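Formate-dependent phosphoribosylglycinamide formyltransferase (Mycobacterium tuberculosis H37Rv, PDB 6KHR) belongs to the ATP-grasp superfamily of enzymes, with an ATP-grasp domain and a separate parallel beta sheet near its N-terminus. Local coordinates at residues G49-A54 / I66-V71. Sequence-based numbering, arbitrary orientation.
Sequences GAEVIA and IADQSV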
ATOM      1  N   GLY A  49      -4.173   0.403  13.544  1.00 42.14           N
ATOM      2  CA  GLY A  49      -4.324   1.035  14.835  1.00 34.63           C
ATOM      3  C   GLY A  49      -3.127   1.007  15.755  1.00 38.24           C
ATOM      4  O   GLY A  49      -3.268   1.394  16.919  1.00 48.67           O
ATOM      5  N   ALA A  50      -1.958   0.590  15.291  1.00 41.69           N
ATOM      6  CA  ALA A  50      -0.826   0.399  16.185  1.00 48.56           C
ATOM      7  C   ALA A  50       0.159   1.560  16.111  1.00 47.74           C
ATOM      8  O   ALA A  50       0.418   2.100  15.035  1.00 50.63           O
ATOM      9  CB  ALA A  50      -0.098  -0.908  15.869  1.00 49.91           C
ATOM     10  N   GLU A  51       0.703   1.930  17.268  1.00 48.20           N
ATOM     11  CA  GLU A  51       1.884   2.780  17.340  1.00 54.67           C
ATOM     12  C   GLU A  51       3.122   1.970  16.972  1.00 63.37           C
ATOM     13  O   GLU A  51       3.278   0.826  17.407  1.00 63.02           O
ATOM     14  CB  GLU A  51       2.044   3.341  18.752  1.00 64.77           C
ATOM     15  CG  GLU A  51       2.152   4.851  18.849  1.00 87.58           C
ATOM     16  CD  GLU A  51       2.405   5.347  20.280  1.00100.85           C
ATOM     17  OE1 GLU A  51       2.965   4.587  21.107  1.00 98.28           O
ATOM     18  OE2 GLU A  51       2.039   6.506  20.576  1.00107.44           O
ATOM     19  N   VAL A  52       4.024   2.562  16.188  1.00 55.50           N
ATOM     20  CA  VAL A  52       5.235   1.866  15.763  1.00 52.66           C
ATOM     21  C   VAL A  52       6.471   2.657  16.169  1.00 50.40           C
ATOM     22  O   VAL A  52       6.555   3.869  15.937  1.00 49.48           O
ATOM     23  CB  VAL A  52       5.268   1.607  14.245  1.00 51.14           C
ATOM     24  CG1 VAL A  52       6.609   0.972  13.879  1.00 44.60           C
ATOM     25  CG2 VAL A  52       4.107   0.714  13.834  1.00 53.58           C
ATOM     26  N   ILE A  53       7.435   1.956  16.753  1.00 50.77           N
ATOM     27  CA  ILE A  53       8.751   2.485  17.072  1.00 52.03           C
ATOM     28  C   ILE A  53       9.719   1.960  16.020  1.00 49.92           C
ATOM     29  O   ILE A  53       9.836   0.745  15.836  1.00 56.20           O
ATOM     30  CB  ILE A  53       9.185   2.052  18.478  1.00 68.47           C
ATOM     31  CG1 ILE A  53       8.113   2.432  19.499  1.00 68.07           C
ATOM     32  CG2 ILE A  53      10.554   2.619  18.829  1.00 80.54           C
ATOM     33  CD1 ILE A  53       7.988   1.418  20.620  1.00 63.01           C
ATOM     34  N   ALA A  54      10.407   2.861  15.328  1.00 50.41           N
ATOM     35  CA  ALA A  54      11.396   2.469  14.332  1.00 57.69           C
ATOM     36  C   ALA A  54      12.798   2.643  14.909  1.00 59.90           C
ATOM     37  O   ALA A  54      13.183   3.747  15.315  1.00 58.74           O
ATOM     38  CB  ALA A  54      11.235   3.265  13.037  1.00 50.62           C
ATOM     39  N   ILE A  66       8.004   8.433   9.185  1.00 71.43           N
ATOM     40  CA  ILE A  66       6.572   8.297   9.415  1.00 75.10           C
ATOM     41  C   ILE A  66       6.256   7.486  10.649  1.00 67.90           C
ATOM     42  O   ILE A  66       5.075   7.326  10.985  1.00 73.61           O
ATOM     43  CB  ILE A  66       5.858   7.708   8.183  1.00 90.10           C
ATOM     44  CG1 ILE A  66       6.136   6.208   8.052  1.00 81.35           C
ATOM     45  CG2 ILE A  66       6.239   8.500   6.917  1.00102.40           C
ATOM     46  CD1 ILE A  66       4.969   5.335   8.488  1.00 83.64           C
ATOM     47  N   ALA A  67       7.265   6.981  11.348  1.00 66.29           N
ATOM     48  CA  ALA A  67       6.998   6.263  12.581  1.00 67.51           C
ATOM     49  C   ALA A  67       6.499   7.223  13.660  1.00 71.98           C
ATOM     50  O   ALA A  67       6.654   8.445  13.572  1.00 69.15           O
ATOM     51  CB  ALA A  67       8.251   5.534  13.071  1.00 65.18           C
ATOM     52  N   ASP A  68       5.879   6.633  14.688  1.00 69.56           N
ATOM     53  CA  ASP A  68       5.435   7.378  15.855  1.00 62.25           C
ATOM     54  C   ASP A  68       6.590   7.722  16.782  1.00 68.32           C
ATOM     55  O   ASP A  68       6.562   8.763  17.444  1.00 75.99           O
ATOM     56  CB  ASP A  68       4.398   6.567  16.632  1.00 64.95           C
ATOM     57  CG  ASP A  68       3.263   6.083  15.760  1.00 72.84           C
ATOM     58  OD1 ASP A  68       2.446   6.926  15.326  1.00 82.85           O
ATOM     59  OD2 ASP A  68       3.202   4.860  15.494  1.00 71.57           O
ATOM     60  N   GLN A  69       7.586   6.853  16.870  1.00 77.20           N
ATOM     61  CA  GLN A  69       8.737   7.089  17.725  1.00 67.43           C
ATOM     62  C   GLN A  69       9.963   6.536  17.023  1.00 66.66           C
ATOM     63  O   GLN A  69       9.926   5.420  16.496  1.00 72.17           O
ATOM     64  CB  GLN A  69       8.549   6.437  19.090  1.00 62.66           C
ATOM     65  CG  GLN A  69       9.659   6.723  20.057  1.00 84.71           C
ATOM     66  CD  GLN A  69       9.291   6.286  21.453  1.00103.36           C
ATOM     67  OE1 GLN A  69       8.225   5.708  21.669  1.00109.58           O
ATOM     68  NE2 GLN A  69      10.169   6.562  22.416  1.00103.12           N
ATOM     69  N   SER A  70      11.023   7.333  16.977  1.00 64.32           N
ATOM     70  CA  SER A  70      12.267   6.956  16.326  1.00 64.75           C
ATOM     71  C   SER A  70      13.338   6.731  17.384  1.00 74.99           C
ATOM     72  O   SER A  70      13.358   7.405  18.421  1.00 77.41           O
ATOM     73  CB  SER A  70      12.721   8.025  15.326  1.00 70.79           C
ATOM     74  OG  SER A  70      11.828   8.102  14.221  1.00 79.79           O
ATOM     75  N   VAL A  71      14.207   5.767  17.126  1.00 76.89           N
ATOM     76  CA  VAL A  71      15.258   5.405  18.059  1.00 78.90           C
ATOM     77  C   VAL A  71      16.501   5.061  17.256  1.00 77.99           C
ATOM     78  O   VAL A  71      16.420   4.381  16.231  1.00 79.24           O
ATOM     79  CB  VAL A  71      14.834   4.233  18.975  1.00 84.48           C
ATOM     80  CG1 VAL A  71      16.008   3.759  19.814  1.00 82.49           C
ATOM     81  CG2 VAL A  71      13.689   4.660  19.888  1.00 87.85           C
TER
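Asp68 reaches across to Val52 just before the strand that begins at Gln69, so a side chain makes the link that a further backbone rung would otherwise supply. Its CB lies against Val52 O and the CG of Glu51. The carboxylate carbon stays beside that same methylene, with Asp68 CG 3.5 Å from Glu51 CG. At the tip OD2 accepts the backbone N-H of Val52 through its anti lone pair, in a nearly straight bond (164° at the hydrogen), while OD1 makes only a distant approach to Glu51 CG across the contact. A chi1 of -52° keeps the carboxyl group beside Asp68's own backbone N and swings it onto Val52. The two carboxylates do not touch; Glu51 OE2 and Asp68 OD1 stand 5.3 Å apart, and their like charges may disfavour a closer approach.

Beyond this link the pairing becomes a regular parallel ladder. Gln69 N donates to Val52 O at 3.3 Å, with Asp68 N adding a weak bond to the same oxygen; Ala54 N then gives its hydrogen to Gln69 O at 2.9 Å, and Ala54 O receives Val71 N. Side chains alternate between the faces: Ile53 lies alongside Gln69 and meets Val71 through their CG2 methyls (3.9 Å), whereas Ala54 CB points to the other face and touches Ala67 CB at 3.7 Å.

This is a worked case of a beta-alpha-beta crossover: strands 51-56 and 69-72 are joined by helix 62-66, which packs on Ala54. Helix 78-88 covers the face of Ile53 and Val71, and Gln46 of helix 36-47 donates a second bond to Asp68 OD2. Strand 28-32 flanks strand 51-56 across from 69-72, the outermost strand of this parallel sheet within the chain.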